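Local coordinates for VP4 protein (Tellina virus 1, PDB 3P06) that probably acts as the serine protease that cuts the viral polyprotein into its final products, here captured as an intramolecular acyl-enzyme, at residues Met28-Asp33 against Thr87-Pro92; Thr44-Thr49 against Thr54-Ser59; Pro80-Thr85 against Phe185-Asn190; Ala107-Thr112 against Glu167-Val172; Leu136-Lys141 against Ile151-Asn156. All blocks are in the same frame, centred on the assembly; numbering follows the deposited sequence.

Contact 1: residues Met28-Asp33 against Thr87-Pro92; sequences MAVKGD and TSILVP
I89 meets M28 and V30 through two different branches, and these two meetings make up the whole contact. Its CG2 methyl takes M28, modelled as selenomethionine, with I89 CG2 3.5 Å from M28 CE and 3.7 Å from M28 SE. Its other arm reaches V30, where I89 CD1 lies 3.8 Å from V30 CG2. The torsions account for this division of labour. CG1 of I89 stands between the backbone N and the carbonyl carbon (chi1 54°), which sends CD1 along toward V30 while CG2 stays on the M28 side. M28 runs out straight from its backbone and bends only at chi3 (-76°), bringing its terminal methyl onto I89. In both pairs the side chains cross at a slant. All three residues are buried, and the packing is purely apolar: no hydrogen bond passes between the segments. The main chains stand well apart, with 8.5 Å between M28 CA and I89 CA, too far for strand pairing.

The rest is loose by comparison. The side chains of T87 and S88 start away from 28-33; T87 is exposed, S88 partly so, and D33 is likewise exposed. K31 points off to the other face of its strand, where its NZ bonds to A110 O and L113 O.

Strand 21-31 belongs to the mixed sheet, strand 88-92 to the four-stranded antiparallel one, so the contact is packing between two sheets. V81 of strand 75-81 touches both M28 and I89, A84 of strand 83-84 also packs on I89, and A7 touches both V30 and I89.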
# COMPACT_ATOMS: atom_id res chain seq x y z
N MSE A 28 3.33 -0.89 2.54
CA MSE A 28 2.77 -2.18 2.18
C MSE A 28 1.52 -2.37 3.02
O MSE A 28 1.50 -2.02 4.22
CB MSE A 28 3.78 -3.30 2.53
CG MSE A 28 3.15 -4.63 2.14
SE MSE A 28 4.28 -6.24 2.42
CE MSE A 28 5.39 -5.89 0.88
N ALA A 29 0.46 -2.86 2.40
CA ALA A 29 -0.72 -3.31 3.17
C ALA A 29 -0.34 -4.77 3.58
O ALA A 29 -0.38 -5.68 2.74
CB ALA A 29 -1.98 -3.36 2.26
N VAL A 30 0.02 -4.98 4.85
CA VAL A 30 0.58 -6.26 5.24
C VAL A 30 -0.55 -7.09 5.86
O VAL A 30 -1.41 -6.57 6.61
CB VAL A 30 1.67 -6.10 6.32
CG1 VAL A 30 2.32 -7.55 6.72
CG2 VAL A 30 2.71 -5.08 5.89
N LYS A 31 -0.53 -8.38 5.62
CA LYS A 31 -1.53 -9.23 6.24
C LYS A 31 -1.21 -9.44 7.71
O LYS A 31 -0.07 -9.77 8.05
CB LYS A 31 -1.57 -10.58 5.57
CG LYS A 31 -2.04 -10.50 4.11
CD LYS A 31 -1.90 -11.93 3.51
CE LYS A 31 -2.99 -12.81 4.10
NZ LYS A 31 -4.11 -12.88 3.09
N GLY A 32 -2.22 -9.29 8.57
CA GLY A 32 -2.05 -9.47 10.01
C GLY A 32 -2.00 -8.13 10.76
O GLY A 32 -1.97 -7.03 10.17
N ASP A 33 -2.02 -8.27 12.08
CA ASP A 33 -1.97 -7.19 12.98
C ASP A 33 -0.48 -6.95 13.34
O ASP A 33 0.10 -7.65 14.19
CB ASP A 33 -2.86 -7.48 14.24
CG ASP A 33 -2.57 -6.49 15.44
OD1 ASP A 33 -3.11 -6.72 16.57
OD2 ASP A 33 -1.87 -5.44 15.25
N THR A 87 9.09 -12.06 0.60
CA THR A 87 8.66 -12.55 1.91
C THR A 87 9.10 -11.72 3.10
O THR A 87 8.91 -12.14 4.27
CB THR A 87 9.17 -14.05 2.18
OG1 THR A 87 10.60 -14.05 2.20
CG2 THR A 87 8.69 -14.98 1.11
N SER A 88 9.69 -10.56 2.86
CA SER A 88 10.08 -9.72 3.98
C SER A 88 10.03 -8.25 3.64
O SER A 88 10.09 -7.87 2.44
CB SER A 88 11.50 -10.11 4.44
OG SER A 88 12.37 -9.70 3.42
N ILE A 89 9.94 -7.42 4.68
CA ILE A 89 10.06 -6.01 4.46
C ILE A 89 10.95 -5.38 5.49
O ILE A 89 11.13 -5.92 6.55
CB ILE A 89 8.66 -5.28 4.56
CG1 ILE A 89 7.98 -5.60 5.92
CG2 ILE A 89 7.82 -5.71 3.40
CD1 ILE A 89 6.53 -5.10 6.05
N LEU A 90 11.43 -4.20 5.20
CA LEU A 90 12.15 -3.46 6.17
C LEU A 90 11.32 -2.17 6.44
O LEU A 90 11.08 -1.35 5.54
CB LEU A 90 13.52 -3.14 5.63
CG LEU A 90 14.49 -2.32 6.49
CD1 LEU A 90 14.61 -2.89 7.86
CD2 LEU A 90 15.89 -2.41 5.90
N VAL A 91 10.91 -2.02 7.69
CA VAL A 91 10.03 -0.96 8.15
C VAL A 91 10.95 0.03 8.90
O VAL A 91 11.62 -0.33 9.87
CB VAL A 91 8.93 -1.54 9.09
CG1 VAL A 91 7.97 -0.43 9.67
CG2 VAL A 91 8.05 -2.60 8.33
N PRO A 92 10.97 1.28 8.44
CA PRO A 92 11.88 2.26 9.08
C PRO A 92 11.24 2.71 10.41
O PRO A 92 10.01 2.63 10.57
CB PRO A 92 11.93 3.41 8.08
CG PRO A 92 10.45 3.33 7.40
CD PRO A 92 10.20 1.82 7.29

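Contact 2: residues Thr44-Thr49 against Thr54-Ser59; sequences TRIAQT and TIYGLS
I46 packs alongside Y56 and, by its other branch, against T54 in a beta hairpin formed by strands 45-48 and 54-58 at the edge of the mixed sheet. The axes of 45-48 and 54-56 approach to 4.7 Å and run antiparallel, at 161°. I46 and Y56 lie side by side and point the same way: I46 CG1 is 3.7 Å from Y56 CD1 and approaches the ring obliquely. The CG2 branch of I46 crosses T54 at a slant, and I46 CG2 to T54 CG2 at 3.3 Å is tighter than usual van der Waals contact. With CG2 of both residues anti to the backbone N, the two methyls are directed at one another.

A47, I55 and L58 occupy the opposite, buried face. A47 CB touches L58 CD1 at 3.6 Å, while T49 CG2 meets I55 CD1 at about a right angle. I64 and A67 of helix 64-67 pack over A47. R45 starts on this face too, but its bent chain leads off to a salt bridge with E60.

Two backbone bonds, from A47 N to I55 O and from I55 N to A47 O, hold the regular part, and both donors lie in the carbonyl plane. Between this pair and R45 with L58, I46 alone spans Y56 and G57, a shift of one. Separately, T44 and R45 both face L58, as in a classic beta bulge. R45 N donates to L58 O; the return bond from L58 N is weak, 3.4 Å from R45 O. Water 1 donates to R45 O at 3.0 Å and accepts from G57 N.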
# COMPACT_ATOMS: atom_id res chain seq x y z
N THR A 44 -2.47 6.18 14.40
CA THR A 44 -2.95 5.36 15.51
C THR A 44 -4.51 5.28 15.42
O THR A 44 -5.18 5.17 16.44
CB THR A 44 -2.51 6.04 16.82
OG1 THR A 44 -2.78 7.43 16.65
CG2 THR A 44 -0.93 5.87 17.07
N ARG A 45 -5.07 5.33 14.21
CA ARG A 45 -6.49 5.08 14.03
C ARG A 45 -6.71 3.69 13.39
O ARG A 45 -5.94 3.23 12.52
CB ARG A 45 -7.17 6.27 13.30
CG ARG A 45 -8.49 5.96 12.62
CD ARG A 45 -9.76 5.71 13.59
NE ARG A 45 -10.00 6.71 14.65
CZ ARG A 45 -10.77 7.80 14.54
NH1 ARG A 45 -11.38 8.10 13.39
NH2 ARG A 45 -10.94 8.62 15.60
N ILE A 46 -7.74 2.99 13.83
CA ILE A 46 -8.00 1.67 13.27
C ILE A 46 -9.36 1.72 12.58
O ILE A 46 -10.23 2.40 13.07
CB ILE A 46 -8.05 0.65 14.43
CG1 ILE A 46 -6.67 0.46 15.15
CG2 ILE A 46 -8.62 -0.73 13.95
CD1 ILE A 46 -6.98 -0.33 16.57
N ALA A 47 -9.53 1.05 11.44
CA ALA A 47 -10.83 0.98 10.75
C ALA A 47 -11.34 -0.45 10.88
O ALA A 47 -10.64 -1.41 10.49
CB ALA A 47 -10.66 1.34 9.29
N GLN A 48 -12.50 -0.65 11.48
CA GLN A 48 -13.16 -1.97 11.46
C GLN A 48 -14.13 -1.96 10.27
O GLN A 48 -14.87 -0.98 10.09
CB GLN A 48 -13.95 -2.16 12.75
CG GLN A 48 -12.99 -2.11 13.94
CD GLN A 48 -13.72 -2.32 15.21
OE1 GLN A 48 -14.65 -1.58 15.55
NE2 GLN A 48 -13.34 -3.37 15.91
N THR A 49 -14.12 -3.02 9.47
CA THR A 49 -14.89 -2.98 8.24
C THR A 49 -16.17 -3.70 8.38
O THR A 49 -16.34 -4.59 9.25
CB THR A 49 -14.19 -3.63 7.07
OG1 THR A 49 -14.19 -5.03 7.31
CG2 THR A 49 -12.71 -3.12 6.91
N THR A 54 -10.10 -5.69 10.11
CA THR A 54 -9.55 -4.60 10.94
C THR A 54 -8.34 -4.06 10.20
O THR A 54 -7.47 -4.88 9.79
CB THR A 54 -9.04 -5.11 12.35
OG1 THR A 54 -10.08 -5.78 13.06
CG2 THR A 54 -8.63 -3.90 13.20
N ILE A 55 -8.26 -2.74 9.96
CA ILE A 55 -7.13 -2.20 9.26
C ILE A 55 -6.43 -1.24 10.25
O ILE A 55 -7.02 -0.25 10.74
CB ILE A 55 -7.62 -1.40 8.04
CG1 ILE A 55 -8.58 -2.26 7.14
CG2 ILE A 55 -6.45 -0.83 7.19
CD1 ILE A 55 -9.40 -1.40 6.20
N TYR A 56 -5.15 -1.46 10.46
CA TYR A 56 -4.30 -0.67 11.33
C TYR A 56 -3.37 0.20 10.52
O TYR A 56 -3.05 -0.12 9.38
CB TYR A 56 -3.40 -1.64 12.19
CG TYR A 56 -4.14 -2.66 13.03
CD1 TYR A 56 -4.40 -2.40 14.39
CD2 TYR A 56 -4.60 -3.91 12.47
CE1 TYR A 56 -5.03 -3.34 15.20
CE2 TYR A 56 -5.24 -4.89 13.29
CZ TYR A 56 -5.47 -4.58 14.63
OH TYR A 56 -6.10 -5.47 15.45
N GLY A 57 -2.85 1.26 11.14
CA GLY A 57 -1.77 2.05 10.56
C GLY A 57 -2.36 3.34 9.93
O GLY A 57 -1.63 4.10 9.34
N LEU A 58 -3.67 3.56 10.06
CA LEU A 58 -4.35 4.73 9.49
C LEU A 58 -4.26 5.95 10.36
O LEU A 58 -4.10 5.82 11.55
CB LEU A 58 -5.84 4.42 9.24
CG LEU A 58 -6.04 3.14 8.45
CD1 LEU A 58 -7.54 2.87 8.22
CD2 LEU A 58 -5.24 3.15 7.09
N SER A 59 -4.44 7.15 9.77
CA SER A 59 -4.47 8.36 10.57
C SER A 59 -5.81 9.05 10.38
O SER A 59 -6.62 8.57 9.59
CB SER A 59 -3.31 9.28 10.20
OG SER A 59 -3.70 10.11 9.12
O HOH W 1 -3.38 2.38 13.82

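Contact 3: residues Pro80-Thr85 against Phe185-Asn190; sequences PVVQAT and FSSGKN. With BME (beta-mercaptoethanol), chain F.
V82 and F185 are joined by the one hydrogen bond between these segments, from F185 N to V82 O at 2.8 Å. The N-H points well at the oxygen (158°), but the donor stands 46° above the carbonyl plane, away from the lone-pair directions. V82 opposite F185 continues the register of A84 with V183 in the antiparallel sheet by this one irregular bond, outside the regular strands.

Apolar contacts flank it. F185 turns its ring to the side of its own backbone N (chi1 -56°), which lays the CD2 corner near the main chain of V81 and V82. The apolar touch there is F185 CD2 to V81 CG2 at 4.2 Å. V82 reaches the other way along the loop: its CG1 branch, beside the backbone N, touches S187 CB at 3.6 Å. S187 lies at the exposed margin, whereas V81 is buried. Apart from these, the carbonyl oxygens of V81 and V82 lie obliquely to the F185 ring, V81 O at 3.9 Å from F185 CD2.

A beta-mercaptoethanol molecule, probably from the crystallisation liquor, lies between the segments. G188 N donates to its O1 at 3.1 Å (148°), and P80 CB lies 3.5 Å from its C1. The placement of its sulfur is doubtful.

The contact thus seats the loop between strands 183-184 and 192-193 on the bend that links strand 75-81 to 83-84. Strand 88-92 packs on V82 through L90 and P92, while strand 21-31 touches V81 and F185 through A26 and P80 through F27.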
# COMPACT_ATOMS: atom_id res chain seq x y z
N PRO A 80 4.88 1.79 6.44
CA PRO A 80 5.89 2.21 5.50
C PRO A 80 7.01 1.15 5.31
O PRO A 80 7.39 0.51 6.27
CB PRO A 80 6.54 3.41 6.19
CG PRO A 80 6.30 3.23 7.66
CD PRO A 80 4.96 2.46 7.75
N VAL A 81 7.60 1.07 4.12
CA VAL A 81 8.69 0.11 3.90
C VAL A 81 9.77 0.79 3.12
O VAL A 81 9.48 1.62 2.22
CB VAL A 81 8.22 -1.17 3.18
CG1 VAL A 81 7.08 -1.85 3.97
CG2 VAL A 81 7.74 -0.89 1.76
N VAL A 82 11.02 0.51 3.45
CA VAL A 82 12.10 1.07 2.63
C VAL A 82 12.72 -0.01 1.77
O VAL A 82 13.55 0.28 0.88
CB VAL A 82 13.20 1.80 3.51
CG1 VAL A 82 12.64 3.13 4.08
CG2 VAL A 82 13.78 0.91 4.68
N GLN A 83 12.37 -1.28 2.07
CA GLN A 83 12.84 -2.44 1.29
C GLN A 83 11.79 -3.48 1.31
O GLN A 83 11.12 -3.63 2.33
CB GLN A 83 14.14 -3.11 1.83
CG GLN A 83 15.32 -2.21 1.77
CD GLN A 83 16.60 -2.86 2.27
OE1 GLN A 83 16.65 -4.05 2.55
NE2 GLN A 83 17.66 -2.07 2.34
N ALA A 84 11.65 -4.21 0.21
CA ALA A 84 10.73 -5.35 0.18
C ALA A 84 11.29 -6.49 -0.65
O ALA A 84 12.00 -6.25 -1.67
CB ALA A 84 9.32 -4.93 -0.35
N THR A 85 10.97 -7.73 -0.23
CA THR A 85 11.28 -8.90 -1.02
C THR A 85 9.97 -9.68 -1.13
O THR A 85 8.96 -9.23 -0.59
CB THR A 85 12.40 -9.82 -0.37
OG1 THR A 85 11.90 -10.41 0.87
CG2 THR A 85 13.73 -9.03 -0.10
N PHE A 185 13.15 1.72 -1.48
CA PHE A 185 12.42 2.99 -1.63
C PHE A 185 13.03 4.00 -0.70
O PHE A 185 13.67 3.60 0.28
CB PHE A 185 10.96 2.79 -1.26
CG PHE A 185 10.29 1.72 -2.02
CD1 PHE A 185 9.80 1.97 -3.33
CD2 PHE A 185 10.15 0.45 -1.46
CE1 PHE A 185 9.18 0.94 -4.08
CE2 PHE A 185 9.48 -0.58 -2.20
CZ PHE A 185 9.02 -0.33 -3.51
N SER A 186 12.86 5.30 -1.00
CA SER A 186 13.28 6.40 -0.12
C SER A 186 12.28 6.50 1.04
O SER A 186 11.09 6.14 0.91
CB SER A 186 13.26 7.76 -0.86
OG SER A 186 14.45 7.94 -1.60
N SER A 187 12.75 7.03 2.16
CA SER A 187 11.82 7.32 3.23
C SER A 187 11.65 8.83 3.40
O SER A 187 12.45 9.61 2.91
CB SER A 187 12.29 6.68 4.54
OG SER A 187 13.67 6.95 4.76
N GLY A 188 10.59 9.23 4.09
CA GLY A 188 10.42 10.63 4.43
C GLY A 188 9.77 10.78 5.79
O GLY A 188 9.22 9.82 6.35
N LYS A 189 9.81 11.98 6.31
CA LYS A 189 9.12 12.22 7.56
C LYS A 189 7.86 13.06 7.26
O LYS A 189 7.08 13.41 8.19
CB LYS A 189 10.08 12.91 8.54
CG LYS A 189 9.66 12.84 9.99
CD LYS A 189 10.83 13.24 10.89
CE LYS A 189 10.34 14.06 12.05
NZ LYS A 189 11.48 14.46 12.93
N ASN A 190 7.67 13.40 5.98
CA ASN A 190 6.63 14.37 5.58
C ASN A 190 5.39 13.53 5.41
O ASN A 190 5.52 12.38 5.10
CB ASN A 190 7.02 15.04 4.24
CG ASN A 190 8.57 15.14 4.00
OD1 ASN A 190 9.27 14.16 3.55
ND2 ASN A 190 9.09 16.36 4.22
C1 BME F . 8.80 5.30 4.36
C2 BME F . 8.14 5.46 2.97
O1 BME F . 9.41 6.49 4.91
S2 BME F . 9.12 4.48 1.72

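Contact 4: residues Ala107-Thr112 against Glu167-Val172; sequences ACAADT and EQLRQV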
# COMPACT_ATOMS: atom_id res chain seq x y z
N ALA A 107 -4.70 -3.01 0.03
CA ALA A 107 -5.23 -3.65 1.24
C ALA A 107 -6.29 -4.69 0.86
O ALA A 107 -6.33 -5.78 1.46
CB ALA A 107 -5.84 -2.62 2.15
N CYS A 108 -7.15 -4.38 -0.11
CA CYS A 108 -8.12 -5.41 -0.59
C CYS A 108 -7.40 -6.58 -1.27
O CYS A 108 -7.80 -7.76 -1.11
CB CYS A 108 -9.12 -4.82 -1.59
SG CYS A 108 -10.24 -3.65 -0.77
N ALA A 109 -6.43 -6.27 -2.11
CA ALA A 109 -5.66 -7.31 -2.79
C ALA A 109 -4.84 -8.13 -1.78
O ALA A 109 -4.78 -9.35 -1.91
CB ALA A 109 -4.79 -6.75 -3.91
N ALA A 110 -4.27 -7.51 -0.74
CA ALA A 110 -3.48 -8.22 0.28
C ALA A 110 -4.43 -9.12 1.09
O ALA A 110 -4.05 -10.27 1.47
CB ALA A 110 -2.81 -7.28 1.21
N ASP A 111 -5.65 -8.64 1.34
CA ASP A 111 -6.61 -9.48 2.15
C ASP A 111 -7.00 -10.83 1.50
O ASP A 111 -7.19 -11.87 2.20
CB ASP A 111 -7.89 -8.73 2.48
CG ASP A 111 -8.70 -9.45 3.57
OD1 ASP A 111 -8.17 -9.62 4.70
OD2 ASP A 111 -9.85 -9.88 3.29
N THR A 112 -7.09 -10.86 0.17
CA THR A 112 -7.48 -12.10 -0.52
C THR A 112 -6.30 -12.73 -1.25
O THR A 112 -6.48 -13.60 -2.08
CB THR A 112 -8.68 -11.87 -1.49
OG1 THR A 112 -8.36 -10.77 -2.36
CG2 THR A 112 -9.99 -11.54 -0.68
N GLU A 167 -12.25 -7.78 -8.72
CA GLU A 167 -12.02 -9.08 -9.36
C GLU A 167 -10.82 -9.09 -10.34
O GLU A 167 -9.98 -10.02 -10.30
CB GLU A 167 -13.30 -9.64 -10.02
CG GLU A 167 -13.16 -11.09 -10.45
CD GLU A 167 -12.37 -11.96 -9.41
OE1 GLU A 167 -12.68 -11.94 -8.17
OE2 GLU A 167 -11.42 -12.67 -9.85
N GLN A 168 -10.70 -8.06 -11.17
CA GLN A 168 -9.51 -7.96 -12.06
C GLN A 168 -8.20 -7.78 -11.30
O GLN A 168 -7.18 -8.36 -11.67
CB GLN A 168 -9.60 -6.81 -13.04
CG GLN A 168 -10.60 -7.07 -14.14
CD GLN A 168 -11.05 -5.76 -14.75
OE1 GLN A 168 -10.59 -4.67 -14.34
NE2 GLN A 168 -11.94 -5.84 -15.70
N LEU A 169 -8.23 -6.98 -10.24
CA LEU A 169 -7.04 -6.74 -9.45
C LEU A 169 -6.58 -8.06 -8.80
O LEU A 169 -5.38 -8.37 -8.78
CB LEU A 169 -7.34 -5.67 -8.39
CG LEU A 169 -6.25 -5.41 -7.37
CD1 LEU A 169 -4.98 -4.93 -7.99
CD2 LEU A 169 -6.73 -4.44 -6.34
N ARG A 170 -7.53 -8.84 -8.25
CA ARG A 170 -7.18 -10.18 -7.70
C ARG A 170 -6.47 -11.10 -8.69
O ARG A 170 -5.54 -11.82 -8.30
CB ARG A 170 -8.40 -10.91 -7.11
CG ARG A 170 -8.96 -10.17 -5.95
CD ARG A 170 -10.03 -10.97 -5.26
NE ARG A 170 -10.61 -10.09 -4.25
CZ ARG A 170 -11.83 -9.55 -4.32
NH1 ARG A 170 -12.64 -9.82 -5.35
NH2 ARG A 170 -12.23 -8.76 -3.32
N GLN A 171 -6.92 -11.11 -9.94
CA GLN A 171 -6.33 -11.96 -10.97
C GLN A 171 -4.88 -11.51 -11.26
O GLN A 171 -3.99 -12.32 -11.40
CB GLN A 171 -7.16 -11.93 -12.26
CG GLN A 171 -8.52 -12.72 -12.22
CD GLN A 171 -8.34 -14.21 -11.86
OE1 GLN A 171 -8.12 -15.05 -12.72
NE2 GLN A 171 -8.45 -14.54 -10.56
N VAL A 172 -4.67 -10.21 -11.33
CA VAL A 172 -3.40 -9.62 -11.68
C VAL A 172 -2.36 -9.78 -10.59
O VAL A 172 -1.20 -9.90 -10.91
CB VAL A 172 -3.61 -8.12 -11.98
CG1 VAL A 172 -2.40 -7.32 -11.68
CG2 VAL A 172 -4.10 -7.89 -13.45
O HOH W 2 -10.45 -7.88 -1.06
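The C-terminal end of helix 104-111, with T112 just after it, meets helix 166-173 in a small helix-helix contact made of one apolar touch and one polar link between A109, T112, L169 and R170. The backbones come closest at A109 CA and R170 CA, 5.9 Å apart, consistent with the small side chain of A109. Its CB packs on the end of L169, 3.9 Å from L169 CD2, and both residues are buried.

The polar link involves the partly exposed T112 and R170. R170 extends straight from CG to NE, and R170 NE donates to T112 OG1 at 3.0 Å. The bond is bent (138°), yet the oxygen lies at the guanidinium edge, 12° out of its plane. T112 OG1 sits between the backbone N and the carbonyl carbon (chi1 52°), on the side facing R170. Water 2 adds a bridge, donating to C108 O at 2.7 Å and accepting from R170 NH2 at 3.0 Å.

One helical turn back, E167 OE1 forms a salt bridge with R170 NH1 at 3.5 Å. Three in-plane partners thus fix the rotation of the guanidinium, and its positive charge beside the last carbonyls of helix 104-111 probably favours that helix end.

Contact 5: residues Leu136-Lys141 against Ile151-Asn156; sequences LLAVQK and IGLAAN. With SO4 (sulfate ion), chain B.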
# COMPACT_ATOMS: atom_id res chain seq x y z
N LEU A 136 -6.12 9.34 -10.06
CA LEU A 136 -5.63 10.71 -10.25
C LEU A 136 -4.10 10.76 -10.49
O LEU A 136 -3.64 11.50 -11.35
CB LEU A 136 -6.01 11.60 -9.06
CG LEU A 136 -7.48 12.10 -9.09
CD1 LEU A 136 -7.87 12.69 -7.75
CD2 LEU A 136 -7.70 13.13 -10.21
N LEU A 137 -3.33 9.99 -9.70
CA LEU A 137 -1.90 10.26 -9.57
C LEU A 137 -1.05 9.12 -10.03
O LEU A 137 0.09 9.04 -9.62
CB LEU A 137 -1.56 10.58 -8.10
CG LEU A 137 -2.19 11.89 -7.60
CD1 LEU A 137 -2.14 11.91 -6.08
CD2 LEU A 137 -1.40 13.04 -8.24
N ALA A 138 -1.58 8.22 -10.86
CA ALA A 138 -0.74 7.06 -11.31
C ALA A 138 0.54 7.51 -12.06
O ALA A 138 1.61 6.93 -11.89
CB ALA A 138 -1.53 6.12 -12.17
N VAL A 139 0.40 8.52 -12.91
CA VAL A 139 1.53 8.96 -13.67
C VAL A 139 2.68 9.47 -12.77
O VAL A 139 3.78 9.01 -12.93
CB VAL A 139 1.11 10.01 -14.70
CG1 VAL A 139 2.33 10.77 -15.23
CG2 VAL A 139 0.41 9.26 -15.83
N GLN A 140 2.38 10.33 -11.79
CA GLN A 140 3.34 10.78 -10.78
C GLN A 140 3.92 9.63 -9.92
O GLN A 140 5.11 9.69 -9.57
CB GLN A 140 2.74 11.83 -9.86
CG GLN A 140 2.28 13.06 -10.57
CD GLN A 140 3.34 14.11 -10.59
OE1 GLN A 140 4.55 13.82 -10.73
NE2 GLN A 140 2.91 15.38 -10.48
N LYS A 141 3.10 8.60 -9.63
CA LYS A 141 3.58 7.42 -8.85
C LYS A 141 4.49 6.56 -9.72
O LYS A 141 5.47 5.97 -9.23
CB LYS A 141 2.45 6.66 -8.16
CG LYS A 141 1.83 7.55 -7.06
CD LYS A 141 0.40 7.20 -6.72
CE LYS A 141 0.08 7.85 -5.35
NZ LYS A 141 -1.28 7.32 -5.17
N ILE A 151 9.75 -1.61 -10.82
CA ILE A 151 8.67 -2.55 -10.57
C ILE A 151 7.41 -2.03 -11.27
O ILE A 151 7.25 -0.84 -11.42
CB ILE A 151 8.46 -2.75 -9.05
CG1 ILE A 151 7.37 -3.78 -8.72
CG2 ILE A 151 8.10 -1.33 -8.33
CD1 ILE A 151 7.35 -4.19 -7.13
N GLY A 152 6.55 -2.92 -11.74
CA GLY A 152 5.25 -2.52 -12.34
C GLY A 152 4.24 -1.90 -11.36
O GLY A 152 4.25 -2.15 -10.13
N LEU A 153 3.29 -1.13 -11.91
CA LEU A 153 2.26 -0.55 -11.07
C LEU A 153 0.91 -0.89 -11.70
O LEU A 153 0.77 -0.72 -12.90
CB LEU A 153 2.43 0.95 -11.09
CG LEU A 153 1.31 1.71 -10.34
CD1 LEU A 153 1.28 1.45 -8.81
CD2 LEU A 153 1.38 3.23 -10.57
N ALA A 154 -0.05 -1.34 -10.88
CA ALA A 154 -1.42 -1.56 -11.32
C ALA A 154 -2.25 -0.43 -10.79
O ALA A 154 -2.06 0.01 -9.65
CB ALA A 154 -1.98 -2.87 -10.79
N ALA A 155 -3.18 0.06 -11.62
CA ALA A 155 -4.04 1.21 -11.21
C ALA A 155 -5.17 1.26 -12.20
O ALA A 155 -5.08 0.64 -13.26
CB ALA A 155 -3.26 2.61 -11.28
N ASN A 156 -6.22 2.05 -11.89
CA ASN A 156 -7.28 2.27 -12.85
C ASN A 156 -6.85 3.41 -13.79
O ASN A 156 -7.36 4.52 -13.72
CB ASN A 156 -8.58 2.59 -12.12
CG ASN A 156 -9.77 2.71 -13.09
OD1 ASN A 156 -9.60 2.65 -14.32
ND2 ASN A 156 -10.97 2.85 -12.53
S SO4 B . -4.21 7.40 -7.10
O1 SO4 B . -4.81 6.10 -6.95
O2 SO4 B . -3.15 7.28 -8.10
O3 SO4 B . -5.25 8.30 -7.56
O4 SO4 B . -3.69 8.00 -5.90
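K141 NZ is gripped by O4 of a sulfate, 2.6 Å away, and by T124 OG1, while the root of the same side chain packs on L153. The lysine is predicted to belong to the active site, and its side chain lies about 4 Å from that of S102, the predicted nucleophile, consistent with the serine-lysine dyad of birnavirus proteases. The chain of K141 is extended beyond CG, which carries NZ away from strand 153-155 toward the sulfate.

The sulfate, probably from the crystallisation liquor, sits at the start of helix 138-149. L136 N donates to its O3 at 2.8 Å and nearly straight (165°), L137 N donates to O2 at 3.2 Å, and T124 OG1 bonds to the ion as well. L137 holds the N-cap position, so these amides precede the first helical turn, whose dipole would probably also favour an anion there.

The helix packs on strand 153-155 in a crossover-like connection between parallel strands 122-123 and 153-155 that also contains 127-128 and 131-132. This packing is apolar and buried. CD2 of L153 packs against the first turn, 3.9 Å from A138 O and 4.3 Å from K141 CB; its CG, set anti to the backbone N (chi1 174°), carries it there. P13, Q142 and A146 also pack on L153. Two small side chains complete the contact, A138 CB standing 4.0 Å from A155 CB.

From the N terminus, strand 21-31 opens contact 1, which closes on 87-92. Nested inside that loop is contact 2, the edge hairpin of the mixed sheet; the two touch where D33 nears Y56. Contact 3 starts at 80-85, before contact 1 has closed, and ends at 185-190, so these two cross; L90 with V82 and Q83 pairs them directly in the antiparallel sheet. Contact 4 then joins helices 104-111 and 166-173 within the long loop of contact 3, and contact 5 nests inside contact 4, tying helix 138-149 to the parallel sheet. Contacts 1 and 4 meet where A29 packs on A107 and A110.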